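Local coordinates for protein esterase YbfF (Escherichia coli, PDB 3BF7) that probably hydrolyses ester and thioester bonds, as an alpha/beta hydrolase whose helical cap shapes the substrate crevice, at residues Val34-Leu39 against His43-Val48; Asp70-Leu75 against Pro103-Lys108; Ala94-Thr99 against Ile112-Val117. The protein carries 1 engineered substitution. All blocks are in the same frame, centred on the assembly; numbering follows the deposited sequence.

Interaction 1: Val34-Leu39 against His43-Val48; sequences VLARDL and HNIIQV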
loop_
_atom_site.group_PDB
_atom_site.type_symbol
_atom_site.label_atom_id
_atom_site.label_comp_id
_atom_site.label_asym_id
_atom_site.label_seq_id
_atom_site.Cartn_x
_atom_site.Cartn_y
_atom_site.Cartn_z
ATOM N N VAL A 34 -1.355 11.879 -2.275
ATOM C CA VAL A 34 -0.725 12.982 -1.562
ATOM C C VAL A 34 0.792 12.923 -1.735
ATOM O O VAL A 34 1.459 13.958 -1.803
ATOM C CB VAL A 34 -1.095 12.966 -0.056
ATOM C CG1 VAL A 34 -0.612 11.677 0.599
ATOM C CG2 VAL A 34 -0.499 14.181 0.634
ATOM N N LEU A 35 1.343 11.715 -1.820
ATOM C CA LEU A 35 2.781 11.569 -2.012
ATOM C C LEU A 35 3.128 11.828 -3.478
ATOM O O LEU A 35 4.121 12.488 -3.782
ATOM C CB LEU A 35 3.238 10.164 -1.596
ATOM C CG LEU A 35 2.910 9.743 -0.158
ATOM C CD1 LEU A 35 3.498 8.362 0.121
ATOM C CD2 LEU A 35 3.457 10.768 0.822
ATOM N N ALA A 36 2.295 11.317 -4.380
ATOM C CA ALA A 36 2.504 11.486 -5.815
ATOM C C ALA A 36 2.508 12.948 -6.244
ATOM O O ALA A 36 3.299 13.347 -7.101
ATOM C CB ALA A 36 1.427 10.729 -6.584
ATOM N N ARG A 37 1.623 13.746 -5.656
ATOM C CA ARG A 37 1.536 15.153 -6.015
ATOM C C ARG A 37 2.827 15.911 -5.729
ATOM O O ARG A 37 3.119 16.918 -6.376
ATOM C CB ARG A 37 0.346 15.810 -5.307
ATOM C CG ARG A 37 -1.002 15.339 -5.851
ATOM C CD ARG A 37 -2.157 16.184 -5.337
ATOM N NE ARG A 37 -2.491 15.918 -3.941
ATOM C CZ ARG A 37 -3.199 14.873 -3.521
ATOM N NH1 ARG A 37 -3.655 13.978 -4.388
ATOM N NH2 ARG A 37 -3.465 14.731 -2.230
ATOM N N ASP A 38 3.607 15.430 -4.768
ATOM C CA ASP A 38 4.870 16.076 -4.442
ATOM C C ASP A 38 6.012 15.469 -5.249
ATOM O O ASP A 38 6.844 16.183 -5.812
ATOM C CB ASP A 38 5.164 15.944 -2.944
ATOM C CG ASP A 38 6.489 16.560 -2.557
ATOM O OD1 ASP A 38 7.528 15.886 -2.713
ATOM O OD2 ASP A 38 6.489 17.727 -2.107
ATOM N N LEU A 39 6.039 14.145 -5.323
ATOM C CA LEU A 39 7.101 13.452 -6.035
ATOM C C LEU A 39 7.095 13.642 -7.553
ATOM O O LEU A 39 8.124 13.457 -8.199
ATOM C CB LEU A 39 7.060 11.965 -5.674
ATOM C CG LEU A 39 7.335 11.697 -4.187
ATOM C CD1 LEU A 39 6.961 10.269 -3.831
ATOM C CD2 LEU A 39 8.805 11.970 -3.877
ATOM N N HIS A 43 9.919 13.375 -10.626
ATOM C CA HIS A 43 9.908 11.949 -10.964
ATOM C C HIS A 43 8.689 11.607 -11.795
ATOM O O HIS A 43 7.644 12.238 -11.657
ATOM C CB HIS A 43 9.794 11.043 -9.728
ATOM C CG HIS A 43 10.870 11.225 -8.713
ATOM N ND1 HIS A 43 10.859 12.250 -7.793
ATOM C CD2 HIS A 43 11.969 10.484 -8.439
ATOM C CE1 HIS A 43 11.904 12.130 -6.993
ATOM N NE2 HIS A 43 12.593 11.067 -7.364
ATOM N N ASN A 44 8.820 10.600 -12.653
ATOM C CA ASN A 44 7.659 10.126 -13.385
ATOM C C ASN A 44 6.985 9.302 -12.291
ATOM O O ASN A 44 7.669 8.632 -11.510
ATOM C CB ASN A 44 8.043 9.213 -14.550
ATOM C CG ASN A 44 8.577 9.979 -15.740
ATOM O OD1 ASN A 44 8.341 11.179 -15.876
ATOM N ND2 ASN A 44 9.286 9.283 -16.620
ATOM N N ILE A 45 5.662 9.364 -12.219
ATOM C CA ILE A 45 4.924 8.637 -11.194
ATOM C C ILE A 45 3.950 7.635 -11.790
ATOM O O ILE A 45 3.336 7.891 -12.828
ATOM C CB ILE A 45 4.104 9.607 -10.310
ATOM C CG1 ILE A 45 5.026 10.641 -9.659
ATOM C CG2 ILE A 45 3.322 8.826 -9.263
ATOM C CD1 ILE A 45 6.066 10.056 -8.740
ATOM N N ILE A 46 3.822 6.491 -11.126
ATOM C CA ILE A 46 2.883 5.457 -11.537
ATOM C C ILE A 46 2.116 5.030 -10.289
ATOM O O ILE A 46 2.695 4.474 -9.351
ATOM C CB ILE A 46 3.583 4.208 -12.130
ATOM C CG1 ILE A 46 4.403 4.585 -13.368
ATOM C CG2 ILE A 46 2.535 3.158 -12.497
ATOM C CD1 ILE A 46 5.763 5.167 -13.055
ATOM N N GLN A 47 0.822 5.322 -10.264
ATOM C CA GLN A 47 -0.033 4.941 -9.146
ATOM C C GLN A 47 -0.828 3.728 -9.610
ATOM O O GLN A 47 -1.533 3.799 -10.613
ATOM C CB GLN A 47 -0.978 6.088 -8.785
ATOM C CG GLN A 47 -0.272 7.287 -8.161
ATOM C CD GLN A 47 -1.136 8.531 -8.121
ATOM O OE1 GLN A 47 -0.876 9.502 -8.833
ATOM N NE2 GLN A 47 -2.169 8.511 -7.289
ATOM N N VAL A 48 -0.721 2.616 -8.893
ATOM C CA VAL A 48 -1.426 1.407 -9.295
ATOM C C VAL A 48 -2.580 1.011 -8.394
ATOM O O VAL A 48 -2.630 1.371 -7.214
ATOM C CB VAL A 48 -0.472 0.174 -9.334
ATOM C CG1 VAL A 48 0.806 0.520 -10.063
ATOM C CG2 VAL A 48 -0.167 -0.314 -7.913
#
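Apolar contacts carry the middle of this pairing, where Ile45 reaches from its strand toward the helix and divides its branches between two residues there. Its CG2 methyl meets Ala36 CB at 3.8 Å, while CD1, at the end of the other branch, lies 3.7 Å from Leu39 CB. The torsions account for this division: CG2 stands anti to the backbone N, CG1 takes the place beside that N (chi1 -58°), and the second torsion then bends CD1 toward the helix. The short Ala36 side chain points to the strand, its CA 6.6 Å from the CA of Ile45, and the extended chain of Gln47 fills the next place along, bringing OE1 within 3.4 Å of Ala36 CB. The contact there is with a methyl; NE2 donates to Leu29 O outside the segments.

The polar contact lies at the other end. His43 ND1 donates to Leu39 O at 3.0 Å, with the carbonyl oxygen beside the ring edge and almost in the ring plane. The donor sits on a lone pair in the carbonyl plane, but the bond is bent, its N-H...O angle being 144°.

Segment 34-39 and strand 45-48 run nearly antiparallel, at 168°; they belong to a beta-alpha-beta unit begun by strand 19-22, whose Leu21 also touches Ala36 and Ile45. The chemistry implies that His43 carries its proton on ND1, that the carbonyl-rich C-terminal end of the helix would probably stabilise it there, and that the bond would restrain the rotation of the ring.

Interaction 2: Asp70-Leu75 against Pro103-Lys108; sequences DLVDTL and PDRIDK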
loop_
_atom_site.group_PDB
_atom_site.type_symbol
_atom_site.label_atom_id
_atom_site.label_comp_id
_atom_site.label_asym_id
_atom_site.label_seq_id
_atom_site.Cartn_x
_atom_site.Cartn_y
_atom_site.Cartn_z
ATOM N N ASP A 70 2.556 -8.963 -10.453
ATOM C CA ASP A 70 1.702 -7.957 -11.079
ATOM C C ASP A 70 2.515 -6.680 -11.299
ATOM O O ASP A 70 2.357 -6.003 -12.312
ATOM C CB ASP A 70 0.498 -7.620 -10.194
ATOM C CG ASP A 70 -0.501 -8.755 -10.082
ATOM O OD1 ASP A 70 -1.381 -8.653 -9.203
ATOM O OD2 ASP A 70 -0.427 -9.732 -10.863
ATOM N N LEU A 71 3.368 -6.345 -10.334
ATOM C CA LEU A 71 4.192 -5.150 -10.452
ATOM C C LEU A 71 5.175 -5.315 -11.610
ATOM O O LEU A 71 5.400 -4.380 -12.375
ATOM C CB LEU A 71 4.927 -4.872 -9.132
ATOM C CG LEU A 71 4.014 -4.530 -7.938
ATOM C CD1 LEU A 71 4.847 -4.333 -6.680
ATOM C CD2 LEU A 71 3.209 -3.272 -8.238
ATOM N N VAL A 72 5.753 -6.505 -11.750
ATOM C CA VAL A 72 6.680 -6.758 -12.851
ATOM C C VAL A 72 5.939 -6.651 -14.187
ATOM O O VAL A 72 6.422 -6.015 -15.125
ATOM C CB VAL A 72 7.314 -8.166 -12.754
ATOM C CG1 VAL A 72 8.168 -8.439 -13.986
ATOM C CG2 VAL A 72 8.165 -8.267 -11.501
ATOM N N ASP A 73 4.764 -7.267 -14.271
ATOM C CA ASP A 73 3.979 -7.229 -15.501
ATOM C C ASP A 73 3.594 -5.803 -15.863
ATOM O O ASP A 73 3.524 -5.446 -17.043
ATOM C CB ASP A 73 2.705 -8.065 -15.367
ATOM C CG ASP A 73 2.985 -9.546 -15.235
ATOM O OD1 ASP A 73 4.045 -10.001 -15.709
ATOM O OD2 ASP A 73 2.130 -10.257 -14.672
ATOM N N THR A 74 3.338 -4.992 -14.844
ATOM C CA THR A 74 2.956 -3.607 -15.054
ATOM C C THR A 74 4.153 -2.802 -15.558
ATOM O O THR A 74 4.014 -1.974 -16.462
ATOM C CB THR A 74 2.378 -3.009 -13.754
ATOM O OG1 THR A 74 1.195 -3.733 -13.394
ATOM C CG2 THR A 74 2.028 -1.539 -13.939
ATOM N N LEU A 75 5.331 -3.051 -14.992
ATOM C CA LEU A 75 6.537 -2.358 -15.441
ATOM C C LEU A 75 6.820 -2.741 -16.892
ATOM O O LEU A 75 7.188 -1.893 -17.704
ATOM C CB LEU A 75 7.752 -2.733 -14.587
ATOM C CG LEU A 75 7.860 -2.232 -13.144
ATOM C CD1 LEU A 75 9.195 -2.688 -12.570
ATOM C CD2 LEU A 75 7.753 -0.715 -13.095
ATOM N N PRO A 103 14.582 -8.503 -8.066
ATOM C CA PRO A 103 15.373 -7.413 -7.485
ATOM C C PRO A 103 15.948 -6.403 -8.474
ATOM O O PRO A 103 16.079 -5.223 -8.149
ATOM C CB PRO A 103 16.461 -8.154 -6.705
ATOM C CG PRO A 103 16.620 -9.433 -7.473
ATOM C CD PRO A 103 15.189 -9.811 -7.761
ATOM N N ASP A 104 16.285 -6.856 -9.676
ATOM C CA ASP A 104 16.858 -5.958 -10.673
ATOM C C ASP A 104 15.873 -4.916 -11.199
ATOM O O ASP A 104 16.270 -3.971 -11.884
ATOM C CB ASP A 104 17.435 -6.759 -11.844
ATOM C CG ASP A 104 18.567 -7.677 -11.419
ATOM O OD1 ASP A 104 19.408 -7.246 -10.603
ATOM O OD2 ASP A 104 18.622 -8.825 -11.907
ATOM N N ARG A 105 14.594 -5.079 -10.878
ATOM C CA ARG A 105 13.583 -4.135 -11.339
ATOM C C ARG A 105 13.309 -3.045 -10.302
ATOM O O ARG A 105 12.503 -2.144 -10.540
ATOM C CB ARG A 105 12.277 -4.867 -11.671
ATOM C CG ARG A 105 12.428 -6.019 -12.669
ATOM C CD ARG A 105 13.059 -5.569 -13.987
ATOM N NE ARG A 105 12.178 -4.721 -14.788
ATOM C CZ ARG A 105 11.166 -5.169 -15.526
ATOM N NH1 ARG A 105 10.891 -6.464 -15.572
ATOM N NH2 ARG A 105 10.430 -4.316 -16.227
ATOM N N ILE A 106 13.990 -3.124 -9.161
ATOM C CA ILE A 106 13.811 -2.150 -8.084
ATOM C C ILE A 106 15.057 -1.306 -7.830
ATOM O O ILE A 106 16.178 -1.821 -7.805
ATOM C CB ILE A 106 13.463 -2.846 -6.750
ATOM C CG1 ILE A 106 12.270 -3.781 -6.937
ATOM C CG2 ILE A 106 13.149 -1.802 -5.683
ATOM C CD1 ILE A 106 11.976 -4.632 -5.720
ATOM N N ASP A 107 14.852 -0.008 -7.640
ATOM C CA ASP A 107 15.940 0.910 -7.339
ATOM C C ASP A 107 15.888 1.075 -5.823
ATOM O O ASP A 107 16.545 0.338 -5.089
ATOM C CB ASP A 107 15.714 2.259 -8.028
ATOM C CG ASP A 107 16.900 3.193 -7.883
ATOM O OD1 ASP A 107 17.844 2.847 -7.141
ATOM O OD2 ASP A 107 16.887 4.272 -8.508
ATOM N N LYS A 108 15.095 2.035 -5.356
ATOM C CA LYS A 108 14.941 2.249 -3.922
ATOM C C LYS A 108 13.596 1.694 -3.456
ATOM O O LYS A 108 12.709 1.421 -4.275
ATOM C CB LYS A 108 15.084 3.732 -3.587
ATOM C CG LYS A 108 16.495 4.241 -3.856
ATOM C CD LYS A 108 16.761 5.579 -3.197
ATOM C CE LYS A 108 18.221 5.971 -3.356
ATOM N NZ LYS A 108 18.549 7.201 -2.588
#
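Arg105 lays its guanidinium alongside Leu75, whose CD1 methyl sits over one face of the flat group while NH2 comes within 3.5 Å of Leu75 CB. The two side chains slide past each other in opposite directions, and the overlap extends to the root of the arginine, where Leu75 CD1 lies 3.9 Å from Arg105 CB. Val72 enters differently. Its chain crosses that of the arginine at about a right angle, and its CG1, anti to the backbone N (chi1 175°), approaches NH1 obliquely at 3.7 Å.

What brings the guanidinium here is a folded rather than an extended chain: bends at chi2 (-57°) and chi3 (-70°) curl it back over the helix surface. The polar edge is satisfied beyond the two segments, with NE bonded to Asp81 O and NH2 to Ile80 O, and with a salt bridge from NH2 to Asp76 OD1. These partners would hold the group in the plane against which the leucine and valine pack.

In the alpha/beta hydrolase fold the contact joins helix 64-78 to the turn leading into strand 106-112. The helix contributes Val72 and Leu75, and the short 3-10 segment 103-105, closed by Ile106 N on Pro103 O at 3.1 Å, links helix 90-101 to that strand. Leu75 also touches Phe85 of strand 83-88 and Val20 of strand 19-22, so it packs on the sheet as well as on the arginine.

Interaction 3: Ala94-Thr99 against Ile112-Val117; sequences AVMALT and IDIAPV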
loop_
_atom_site.group_PDB
_atom_site.type_symbol
_atom_site.label_atom_id
_atom_site.label_comp_id
_atom_site.label_asym_id
_atom_site.label_seq_id
_atom_site.Cartn_x
_atom_site.Cartn_y
_atom_site.Cartn_z
ATOM N N ALA A 94 3.748 -6.125 -0.839
ATOM C CA ALA A 94 3.903 -6.494 -2.245
ATOM C C ALA A 94 5.262 -6.014 -2.765
ATOM O O ALA A 94 5.959 -6.736 -3.482
ATOM C CB ALA A 94 2.777 -5.887 -3.076
ATOM N N VAL A 95 5.636 -4.793 -2.396
ATOM C CA VAL A 95 6.907 -4.222 -2.818
ATOM C C VAL A 95 8.078 -4.975 -2.190
ATOM O O VAL A 95 9.094 -5.211 -2.847
ATOM C CB VAL A 95 6.968 -2.724 -2.450
ATOM C CG1 VAL A 95 8.390 -2.194 -2.582
ATOM C CG2 VAL A 95 6.010 -1.945 -3.347
ATOM N N MET A 96 7.948 -5.351 -0.921
ATOM C CA MET A 96 9.019 -6.107 -0.286
ATOM C C MET A 96 9.150 -7.473 -0.961
ATOM O O MET A 96 10.259 -7.962 -1.168
ATOM C CB MET A 96 8.764 -6.275 1.214
ATOM C CG MET A 96 8.933 -4.979 1.997
ATOM S SD MET A 96 8.805 -5.170 3.789
ATOM C CE MET A 96 7.046 -5.486 3.976
ATOM N N ALA A 97 8.024 -8.087 -1.312
ATOM C CA ALA A 97 8.054 -9.386 -1.977
ATOM C C ALA A 97 8.718 -9.269 -3.349
ATOM O O ALA A 97 9.333 -10.223 -3.830
ATOM C CB ALA A 97 6.640 -9.936 -2.120
ATOM N N LEU A 98 8.595 -8.101 -3.977
ATOM C CA LEU A 98 9.200 -7.890 -5.285
ATOM C C LEU A 98 10.721 -8.005 -5.213
ATOM O O LEU A 98 11.355 -8.411 -6.187
ATOM C CB LEU A 98 8.806 -6.518 -5.842
ATOM C CG LEU A 98 9.379 -6.164 -7.223
ATOM C CD1 LEU A 98 8.908 -7.167 -8.268
ATOM C CD2 LEU A 98 8.943 -4.756 -7.603
ATOM N N THR A 99 11.316 -7.661 -4.072
ATOM C CA THR A 99 12.770 -7.762 -3.957
ATOM C C THR A 99 13.241 -9.206 -4.099
ATOM O O THR A 99 14.363 -9.454 -4.535
ATOM C CB THR A 99 13.312 -7.214 -2.604
ATOM O OG1 THR A 99 12.887 -8.056 -1.525
ATOM C CG2 THR A 99 12.836 -5.791 -2.370
ATOM N N ILE A 112 5.677 1.811 4.088
ATOM C CA ILE A 112 4.977 2.642 5.062
ATOM C C ILE A 112 4.121 1.809 6.015
ATOM O O ILE A 112 3.247 1.047 5.587
ATOM C CB ILE A 112 4.101 3.702 4.348
ATOM C CG1 ILE A 112 4.961 4.499 3.357
ATOM C CG2 ILE A 112 3.481 4.644 5.370
ATOM C CD1 ILE A 112 4.187 5.506 2.524
ATOM N N ASP A 113 4.403 1.985 7.306
ATOM C CA ASP A 113 3.769 1.297 8.431
ATOM C C ASP A 113 3.434 -0.162 8.175
ATOM O O ASP A 113 2.273 -0.583 8.217
ATOM C CB ASP A 113 2.526 2.035 8.928
ATOM C CG ASP A 113 2.243 1.735 10.388
ATOM O OD1 ASP A 113 1.107 1.343 10.720
ATOM O OD2 ASP A 113 3.180 1.884 11.206
ATOM N N ILE A 114 4.487 -0.937 7.958
ATOM C CA ILE A 114 4.350 -2.354 7.687
ATOM C C ILE A 114 5.682 -3.068 7.921
ATOM O O ILE A 114 6.759 -2.487 7.743
ATOM C CB ILE A 114 3.889 -2.569 6.216
ATOM C CG1 ILE A 114 3.529 -4.034 5.967
ATOM C CG2 ILE A 114 4.976 -2.111 5.253
ATOM C CD1 ILE A 114 2.307 -4.495 6.727
ATOM N N ALA A 115 5.598 -4.325 8.341
ATOM C CA ALA A 115 6.780 -5.148 8.565
ATOM C C ALA A 115 6.583 -6.445 7.785
ATOM O O ALA A 115 5.448 -6.879 7.565
ATOM C CB ALA A 115 6.948 -5.450 10.048
ATOM N N PRO A 116 7.681 -7.073 7.339
ATOM C CA PRO A 116 7.600 -8.326 6.583
ATOM C C PRO A 116 7.391 -9.490 7.543
ATOM O O PRO A 116 8.298 -10.291 7.797
ATOM C CB PRO A 116 8.945 -8.377 5.862
ATOM C CG PRO A 116 9.866 -7.739 6.853
ATOM C CD PRO A 116 9.063 -6.558 7.363
ATOM N N VAL A 117 6.176 -9.565 8.077
ATOM C CA VAL A 117 5.811 -10.591 9.037
ATOM C C VAL A 117 4.351 -10.993 8.899
ATOM O O VAL A 117 3.534 -10.243 8.363
ATOM C CB VAL A 117 5.994 -10.084 10.493
ATOM C CG1 VAL A 117 7.444 -9.696 10.739
ATOM C CG2 VAL A 117 5.061 -8.896 10.756
#
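Met96 presses its thioether against the ring of Pro116, and this is the tight part of the contact. SD lies 3.8 Å from both Pro116 CB and Pro116 CD, while the terminal CE methyl comes equally near to Pro116 N. The two side chains cross at about a right angle. Met96 first runs out extended from the helix, and the bend at chi3 (-71°) then turns CE across the loop backbone, 4.0 Å from Ala115 C.

The looser part is the approach to Ile114, where CE and CG2 are 4.2 Å apart, and to Ala115, whose CB points away from the helix. Looseness here does not mean solvent, since every touching residue is buried and Phe221 also packs on Met96. No hydrogen bond crosses between the segments; the contact is van der Waals packing, carried on the helix side by Met96.

The loop is the one that follows strand 106-112. In alpha/beta hydrolases the acid of the catalytic triad more often follows the next strand, but a position after this one is a known alternative, and Asp113 is consistent with it. Asp113, with backbone angles in the left-handed region, is bonded through OD1 to His234 ND1, an arrangement consistent with a triad completed by Ser89 on a nucleophile elbow, the elbow that the side chain of Ile114 touches. Farther on, Pro116 is the centre of an inverse gamma turn, spanned by a weak bond from Val117 N to Ala115 O, and its own carbonyl accepts from Gln220 NE2.

In the fold
From the N terminus, interaction 1 closes first: only three residues separate its segments, and it completes the unit of strand 19-22, helix 33-39 and strand 45-48 before the chain enters helix 64-78. Interaction 2 then opens on that helix and closes after strand 83-88 and helix 90-101, at the 3-10 segment leading into strand 106-112. Interaction 3 starts on helix 90-101, within that loop, and ends beyond it, so interactions 2 and 3 cross. They touch where Leu98 meets Val72 and Ile106. Interaction 1 reaches interaction 3 through Leu35 and Ile112. Together they join helix 33-39 to strand 45-48, helix 64-78 to the entry of strand 106-112, and helix 90-101 to the loop after it.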